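Local coordinates for protein PelA (Pseudomonas aeruginosa, PDB 5TCB) that probably hydrolyses and deacetylates the Pel exopolysaccharide, the part described here being its glycoside hydrolase domain, at residues M106-A110 / P111-A115; R251-E255 / G256-F260; F260-T263 / P264-Y268. One frame throughout, in Å; residues are numbered along the deposited sequence.

Interaction 1 of 3, residues M106-A110 / P111-A115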
loop_
_atom_site.group_PDB
_atom_site.type_symbol
_atom_site.label_atom_id
_atom_site.label_comp_id
_atom_site.label_asym_id
_atom_site.label_seq_id
_atom_site.Cartn_x
_atom_site.Cartn_y
_atom_site.Cartn_z
ATOM N N MET A 106 -4.462 -15.099 2.115
ATOM C CA MET A 106 -3.670 -15.950 2.977
ATOM C C MET A 106 -4.138 -15.862 4.419
ATOM O O MET A 106 -4.724 -14.865 4.865
ATOM C CB MET A 106 -2.194 -15.564 2.882
ATOM C CG MET A 106 -1.642 -15.603 1.436
ATOM S SD MET A 106 -1.763 -17.228 0.649
ATOM C CE MET A 106 -0.483 -18.102 1.580
ATOM N N ASP A 107 -3.886 -16.946 5.124
ATOM C CA ASP A 107 -4.170 -17.072 6.547
ATOM C C ASP A 107 -3.067 -16.358 7.316
ATOM O O ASP A 107 -1.915 -16.810 7.320
ATOM C CB ASP A 107 -4.240 -18.551 6.908
ATOM C CG ASP A 107 -4.447 -18.818 8.400
ATOM O OD1 ASP A 107 -4.558 -17.878 9.199
ATOM O OD2 ASP A 107 -4.507 -20.019 8.756
ATOM N N LEU A 108 -3.417 -15.252 7.984
ATOM C CA LEU A 108 -2.419 -14.452 8.669
ATOM C C LEU A 108 -1.886 -15.143 9.912
ATOM O O LEU A 108 -0.883 -14.689 10.474
ATOM C CB LEU A 108 -3.011 -13.089 9.033
ATOM C CG LEU A 108 -3.334 -12.122 7.872
ATOM C CD1 LEU A 108 -2.135 -11.865 7.028
ATOM C CD2 LEU A 108 -4.438 -12.608 6.983
ATOM N N ALA A 109 -2.540 -16.208 10.366
ATOM C CA ALA A 109 -2.041 -17.039 11.446
ATOM C C ALA A 109 -1.133 -18.165 10.968
ATOM O O ALA A 109 -0.544 -18.864 11.804
ATOM C CB ALA A 109 -3.219 -17.641 12.224
ATOM N N ALA A 110 -0.995 -18.368 9.658
ATOM C CA ALA A 110 -0.205 -19.490 9.162
ATOM C C ALA A 110 1.285 -19.220 9.359
ATOM O O ALA A 110 1.784 -18.205 8.888
ATOM C CB ALA A 110 -0.514 -19.740 7.686
ATOM N N PRO A 111 2.032 -20.104 10.025
ATOM C CA PRO A 111 3.466 -19.819 10.224
ATOM C C PRO A 111 4.253 -19.687 8.933
ATOM O O PRO A 111 5.179 -18.865 8.862
ATOM C CB PRO A 111 3.947 -21.006 11.078
ATOM C CG PRO A 111 2.872 -22.042 10.986
ATOM C CD PRO A 111 1.589 -21.303 10.756
ATOM N N SER A 112 3.922 -20.474 7.904
ATOM C CA SER A 112 4.694 -20.388 6.674
ATOM C C SER A 112 4.500 -19.043 5.997
ATOM O O SER A 112 5.440 -18.535 5.390
ATOM C CB SER A 112 4.326 -21.524 5.713
ATOM O OG SER A 112 2.952 -21.487 5.373
ATOM N N TRP A 113 3.288 -18.475 6.078
ATOM C CA TRP A 113 3.033 -17.172 5.467
ATOM C C TRP A 113 3.730 -16.069 6.245
ATOM O O TRP A 113 4.414 -15.206 5.668
ATOM C CB TRP A 113 1.531 -16.913 5.410
ATOM C CG TRP A 113 1.154 -15.588 4.801
ATOM C CD1 TRP A 113 0.428 -14.606 5.385
ATOM C CD2 TRP A 113 1.497 -15.113 3.493
ATOM N NE1 TRP A 113 0.275 -13.542 4.518
ATOM C CE2 TRP A 113 0.914 -13.838 3.347
ATOM C CE3 TRP A 113 2.213 -15.653 2.426
ATOM C CZ2 TRP A 113 1.064 -13.073 2.190
ATOM C CZ3 TRP A 113 2.356 -14.890 1.281
ATOM C CH2 TRP A 113 1.770 -13.636 1.167
ATOM N N ARG A 114 3.580 -16.083 7.567
ATOM C CA ARG A 114 4.254 -15.081 8.383
ATOM C C ARG A 114 5.761 -15.139 8.179
ATOM O O ARG A 114 6.420 -14.097 8.033
ATOM C CB ARG A 114 3.890 -15.306 9.849
ATOM C CG ARG A 114 2.390 -15.186 10.147
ATOM C CD ARG A 114 2.000 -15.711 11.539
ATOM N NE ARG A 114 2.436 -14.838 12.633
ATOM C CZ ARG A 114 1.717 -13.840 13.156
ATOM N NH1 ARG A 114 0.491 -13.563 12.705
ATOM N NH2 ARG A 114 2.221 -13.128 14.153
ATOM N N ALA A 115 6.336 -16.352 8.171
ATOM C CA ALA A 115 7.781 -16.474 7.975
ATOM C C ALA A 115 8.196 -15.951 6.607
ATOM O O ALA A 115 9.257 -15.326 6.464
ATOM C CB ALA A 115 8.212 -17.929 8.141
#
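The start of helix 111-126, with A110 at the N-cap position, packs W113 and R114 back against M106, L108 and A110. The A110 carbonyl takes the first full helical bond, from R114 N to A110 O at 3.1 Å; W113 N adds only a weak bond to the same oxygen. P111 suits the first turn, where a backbone N-H has no helical acceptor to seek.

The chain enters through a type I turn from D107 to A110. D107 also forms an Asx turn, with OD1 receiving A109 N at 2.9 Å from above the carboxylate plane, and Q151 donates to the same oxygen. W113 turns its indole back against this loop, as its chi1 of 180° sets CG opposite the backbone N. M106 lies across one face: its CB stands 3.5 Å from the centroid of the five-membered ring of W113, close to the normal, a CH-pi contact. Bends at chi2 and chi3 then keep the thioether above the indole, bringing M106 CE 3.7 Å from W113 CE3, while the sulfur makes a more distant Met-aromatic contact. L108 CD1 lies instead at the ring's edge, 3.9 Å from W113 NE1. That N-H is used by the carbonyl of V74.

R114, bent at chi3, also returns to the loop: its NH1 donates to L108 O at 2.9 Å (164°), with the oxygen in the guanidinium plane. The carbonyl of A154 and the hydroxyl of S157, both on helix 145-165, receive further bonds from this guanidinium. M106 thus covers one face of the buried indole, L108 lies at its edge and its N-H remains paired; the arginine, bonding carbonyls on two separate elements, ties the turn and its own helix to helix 145-165.

Interaction 2 of 3, residues R251-E255 / G256-F260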
loop_
_atom_site.group_PDB
_atom_site.type_symbol
_atom_site.label_atom_id
_atom_site.label_comp_id
_atom_site.label_asym_id
_atom_site.label_seq_id
_atom_site.Cartn_x
_atom_site.Cartn_y
_atom_site.Cartn_z
ATOM N N ARG A 251 -6.670 20.167 -4.592
ATOM C CA ARG A 251 -7.835 20.004 -3.728
ATOM C C ARG A 251 -7.500 19.114 -2.534
ATOM O O ARG A 251 -7.798 19.452 -1.381
ATOM C CB ARG A 251 -8.962 19.423 -4.576
ATOM C CG ARG A 251 -10.317 19.444 -3.960
ATOM C CD ARG A 251 -11.315 18.883 -4.944
ATOM N NE ARG A 251 -12.527 18.444 -4.267
ATOM C CZ ARG A 251 -13.371 17.539 -4.748
ATOM N NH1 ARG A 251 -13.141 16.956 -5.918
ATOM N NH2 ARG A 251 -14.446 17.213 -4.045
ATOM N N LEU A 252 -6.830 17.995 -2.789
ATOM C CA LEU A 252 -6.513 17.049 -1.726
ATOM C C LEU A 252 -5.533 17.648 -0.716
ATOM O O LEU A 252 -5.678 17.441 0.496
ATOM C CB LEU A 252 -5.967 15.753 -2.348
ATOM C CG LEU A 252 -7.055 14.943 -3.079
ATOM C CD1 LEU A 252 -6.454 13.907 -4.023
ATOM C CD2 LEU A 252 -7.974 14.258 -2.082
ATOM N N ARG A 253 -4.544 18.417 -1.185
ATOM C CA ARG A 253 -3.648 19.101 -0.250
ATOM C C ARG A 253 -4.402 20.084 0.638
ATOM O O ARG A 253 -4.148 20.147 1.846
ATOM C CB ARG A 253 -2.508 19.785 -1.019
ATOM C CG ARG A 253 -1.474 18.793 -1.503
ATOM C CD ARG A 253 -0.307 19.445 -2.212
ATOM N NE ARG A 253 0.645 18.412 -2.620
ATOM C CZ ARG A 253 1.646 17.971 -1.867
ATOM N NH1 ARG A 253 1.850 18.457 -0.648
ATOM N NH2 ARG A 253 2.406 16.992 -2.325
ATOM N N SER A 254 -5.332 20.858 0.065
ATOM C CA SER A 254 -6.099 21.798 0.877
ATOM C C SER A 254 -6.955 21.086 1.914
ATOM O O SER A 254 -7.270 21.677 2.951
ATOM C CB SER A 254 -6.991 22.679 -0.005
ATOM O OG SER A 254 -8.168 21.988 -0.427
ATOM N N GLU A 255 -7.282 19.816 1.679
ATOM C CA GLU A 255 -8.041 19.008 2.621
ATOM C C GLU A 255 -7.156 18.214 3.575
ATOM O O GLU A 255 -7.680 17.418 4.365
ATOM C CB GLU A 255 -8.966 18.071 1.842
ATOM C CG GLU A 255 -9.997 18.848 1.035
ATOM C CD GLU A 255 -10.803 17.996 0.081
ATOM O OE1 GLU A 255 -10.567 16.776 0.012
ATOM O OE2 GLU A 255 -11.671 18.560 -0.619
ATOM N N GLY A 256 -5.837 18.412 3.524
ATOM C CA GLY A 256 -4.935 17.841 4.497
ATOM C C GLY A 256 -4.274 16.549 4.075
ATOM O O GLY A 256 -3.543 15.959 4.883
ATOM N N TYR A 257 -4.482 16.109 2.839
ATOM C CA TYR A 257 -3.894 14.872 2.331
ATOM C C TYR A 257 -2.589 15.145 1.580
ATOM O O TYR A 257 -2.365 16.226 1.037
ATOM C CB TYR A 257 -4.865 14.155 1.387
ATOM C CG TYR A 257 -6.171 13.779 2.018
ATOM C CD1 TYR A 257 -7.305 14.508 1.745
ATOM C CD2 TYR A 257 -6.268 12.714 2.903
ATOM C CE1 TYR A 257 -8.501 14.189 2.298
ATOM C CE2 TYR A 257 -7.477 12.393 3.482
ATOM C CZ TYR A 257 -8.585 13.140 3.176
ATOM O OH TYR A 257 -9.805 12.844 3.736
ATOM N N VAL A 258 -1.723 14.140 1.538
ATOM C CA VAL A 258 -0.587 14.151 0.620
ATOM C C VAL A 258 -0.980 13.267 -0.557
ATOM O O VAL A 258 -1.095 12.044 -0.376
ATOM C CB VAL A 258 0.691 13.645 1.287
ATOM C CG1 VAL A 258 1.881 13.748 0.322
ATOM C CG2 VAL A 258 0.982 14.460 2.533
ATOM N N PRO A 259 -1.254 13.824 -1.736
ATOM C CA PRO A 259 -1.873 13.026 -2.797
ATOM C C PRO A 259 -0.916 12.447 -3.820
ATOM O O PRO A 259 0.163 12.986 -4.055
ATOM C CB PRO A 259 -2.787 14.039 -3.472
ATOM C CG PRO A 259 -1.986 15.308 -3.398
ATOM C CD PRO A 259 -1.260 15.266 -2.070
ATOM N N PHE A 260 -1.355 11.373 -4.468
ATOM C CA PHE A 260 -0.801 10.933 -5.737
ATOM C C PHE A 260 -1.968 10.551 -6.611
ATOM O O PHE A 260 -2.784 9.718 -6.211
ATOM C CB PHE A 260 0.142 9.753 -5.574
ATOM C CG PHE A 260 0.868 9.346 -6.850
ATOM C CD1 PHE A 260 1.709 10.235 -7.508
ATOM C CD2 PHE A 260 0.760 8.044 -7.335
ATOM C CE1 PHE A 260 2.400 9.865 -8.658
ATOM C CE2 PHE A 260 1.451 7.666 -8.479
ATOM C CZ PHE A 260 2.286 8.552 -9.134
HETATM O O HOH W 1 -1.374 18.565 2.814
#
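R253 lies across P259 at about a right angle, and its side chain can be followed outward atom by atom. CB passes 4.1 Å from Y257 O, the carbonyl that also receives a CA-H...O contact from R253. CG comes to 3.6 Å from P259 CD, and the extended chain carries on over the proline, with R253 NE 3.7 Å from P259 CD, which sits above one face of the guanidinium, offset toward the rim. At the tip, NE donates to the carbonyl of S272 and NH2 to that of S25, while R253 NH2 lies 4.2 Å from V258 CG1. A long aliphatic stem ending in several N-H groups fits this course from proline to carbonyls.

The backbone beneath forms a Schellman motif, closing helix 242-254 before strand 258-262 within a beta-alpha-beta unit. G256 N donates to R253 O at 2.9 Å, and Y257 N to L252 O, also at 2.9 Å. G256 has phi 97°, a conformation that glycine takes readily because no CB meets the preceding carbonyl. L252 packs against the strand: CD1 lies 3.7 Å from P259 CB, and CD2 3.9 Å from Y257 CD1. A water donates to Y257 O and, weakly, to R253 O.

Interaction 3 of 3, residues F260-T263 / P264-Y268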
loop_
_atom_site.group_PDB
_atom_site.type_symbol
_atom_site.label_atom_id
_atom_site.label_comp_id
_atom_site.label_asym_id
_atom_site.label_seq_id
_atom_site.Cartn_x
_atom_site.Cartn_y
_atom_site.Cartn_z
ATOM N N PHE A 260 -1.355 11.373 -4.468
ATOM C CA PHE A 260 -0.801 10.933 -5.737
ATOM C C PHE A 260 -1.968 10.551 -6.611
ATOM O O PHE A 260 -2.784 9.718 -6.211
ATOM C CB PHE A 260 0.142 9.753 -5.574
ATOM C CG PHE A 260 0.868 9.346 -6.850
ATOM C CD1 PHE A 260 1.709 10.235 -7.508
ATOM C CD2 PHE A 260 0.760 8.044 -7.335
ATOM C CE1 PHE A 260 2.400 9.865 -8.658
ATOM C CE2 PHE A 260 1.451 7.666 -8.479
ATOM C CZ PHE A 260 2.286 8.552 -9.134
ATOM N N VAL A 261 -2.067 11.179 -7.772
ATOM C CA VAL A 261 -3.191 10.972 -8.671
ATOM C C VAL A 261 -2.641 10.303 -9.917
ATOM O O VAL A 261 -1.867 10.908 -10.669
ATOM C CB VAL A 261 -3.905 12.283 -8.999
ATOM C CG1 VAL A 261 -5.172 11.992 -9.803
ATOM C CG2 VAL A 261 -4.197 13.080 -7.701
ATOM N N SER A 262 -3.016 9.049 -10.136
ATOM C CA SER A 262 -2.344 8.255 -11.159
ATOM C C SER A 262 -3.342 7.274 -11.773
ATOM O O SER A 262 -4.555 7.479 -11.702
ATOM C CB SER A 262 -1.108 7.577 -10.542
ATOM O OG SER A 262 -0.296 7.026 -11.549
ATOM N N THR A 263 -2.833 6.243 -12.417
ATOM C CA THR A 263 -3.603 5.186 -13.064
ATOM C C THR A 263 -3.617 3.942 -12.195
ATOM O O THR A 263 -2.704 3.722 -11.391
ATOM C CB THR A 263 -2.978 4.823 -14.416
ATOM O OG1 THR A 263 -1.644 4.351 -14.193
ATOM C CG2 THR A 263 -2.959 6.026 -15.355
ATOM N N PRO A 264 -4.606 3.064 -12.371
ATOM C CA PRO A 264 -4.689 1.867 -11.508
ATOM C C PRO A 264 -3.541 0.889 -11.673
ATOM O O PRO A 264 -3.288 0.100 -10.755
ATOM C CB PRO A 264 -6.023 1.236 -11.928
ATOM C CG PRO A 264 -6.256 1.736 -13.342
ATOM C CD PRO A 264 -5.713 3.129 -13.341
ATOM N N ALA A 265 -2.854 0.893 -12.814
ATOM C CA ALA A 265 -1.677 0.062 -12.998
ATOM C C ALA A 265 -0.434 0.657 -12.351
ATOM O O ALA A 265 0.553 -0.064 -12.169
ATOM C CB ALA A 265 -1.414 -0.150 -14.489
ATOM N N LEU A 266 -0.485 1.925 -11.955
ATOM C CA LEU A 266 0.655 2.611 -11.354
ATOM C C LEU A 266 1.878 2.479 -12.256
ATOM O O LEU A 266 2.995 2.141 -11.826
ATOM C CB LEU A 266 0.937 2.117 -9.934
ATOM C CG LEU A 266 -0.014 2.538 -8.810
ATOM C CD1 LEU A 266 -0.399 4.010 -8.870
ATOM C CD2 LEU A 266 -1.238 1.651 -8.789
ATOM N N ASP A 267 1.649 2.789 -13.533
ATOM C CA ASP A 267 2.664 2.723 -14.572
ATOM C C ASP A 267 2.848 4.076 -15.251
ATOM O O ASP A 267 3.210 4.144 -16.429
ATOM C CB ASP A 267 2.293 1.654 -15.594
ATOM C CG ASP A 267 0.985 1.949 -16.317
ATOM O OD1 ASP A 267 0.305 2.946 -15.986
ATOM O OD2 ASP A 267 0.614 1.151 -17.210
ATOM N N TYR A 268 2.611 5.149 -14.493
ATOM C CA TYR A 268 2.430 6.495 -15.016
ATOM C C TYR A 268 3.043 7.480 -14.048
ATOM O O TYR A 268 2.911 7.323 -12.834
ATOM C CB TYR A 268 0.930 6.783 -15.201
ATOM C CG TYR A 268 0.508 8.226 -15.515
ATOM C CD1 TYR A 268 0.908 8.878 -16.670
ATOM C CD2 TYR A 268 -0.375 8.884 -14.678
ATOM C CE1 TYR A 268 0.464 10.186 -16.956
ATOM C CE2 TYR A 268 -0.819 10.163 -14.939
ATOM C CZ TYR A 268 -0.427 10.811 -16.078
ATOM O OH TYR A 268 -0.899 12.077 -16.322
HETATM O O HOH W 2 1.918 5.473 -11.198
#
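T263 and D267 meet through their polar ends. The hydroxyl of T263 donates to the carboxylate, OG1 to OD1 of D267 at 3.0 Å, and reaches that oxygen nearly along its C-O axis. A chi1 of 61° puts OG1 between the backbone N and the carbonyl carbon, on the side of the returning chain, and leaves the methyl, CG2 of T263, 3.9 Å from Y268 CD2. Threonine suits the place because its two branches serve different partners: the oxygen takes the aspartate and the methyl the tyrosine.

The carbonyl of T263 is satisfied too, by L266 N at 2.9 Å (150°). This bond closes the type I turn from T263 to L266, in which P264 takes the second position, where its fixed phi fits. The turn follows strand 258-262, the last of eight parallel strands in consecutive order, as in a (beta/alpha)8 barrel, and so belongs to the loops at the C-terminal ends of the strands. L266 then adopts a left-handed conformation (phi 53°), and the chain swings back alongside the strand end.

S262 and Y268 are joined by water. S262 OG donates to it at 2.7 Å, and the water in turn donates to Y268 O, also at 2.7 Å, so that one molecule serves both a serine hydroxyl and a main-chain carbonyl. S262 OG also lies at the edge of the Y268 ring, 3.6 Å from CD2, while the phenol oxygen finds its partner in R242. The backbone of S262 bonds to D235 and L237 in the neighbouring strand and the segment beyond it. Among the apolar groups, L266 CD1 touches S262 CB at 4.0 Å and the edge of the F260 ring at 4.1 Å from CE2.

Interactions 2 and 3 share F260 and strand 258-262: interaction 2 leads into the strand from helix 242-254, interaction 3 lies at the other end where the chain leaves it, and their centres are 16 Å apart. Interaction 1, at the start of helix 111-126, lies across the chain's centre from both. Its centre is 35 Å from that of interaction 2 and 30 Å from that of interaction 3, with nearest atoms about 23 and 18 Å apart, so it touches neither. In (beta/alpha)8 barrels the active site lies at the C-terminal ends of the strands, consistent with interaction 3 being on the catalytic side, whereas interaction 2 lies at the strand's N-terminal end.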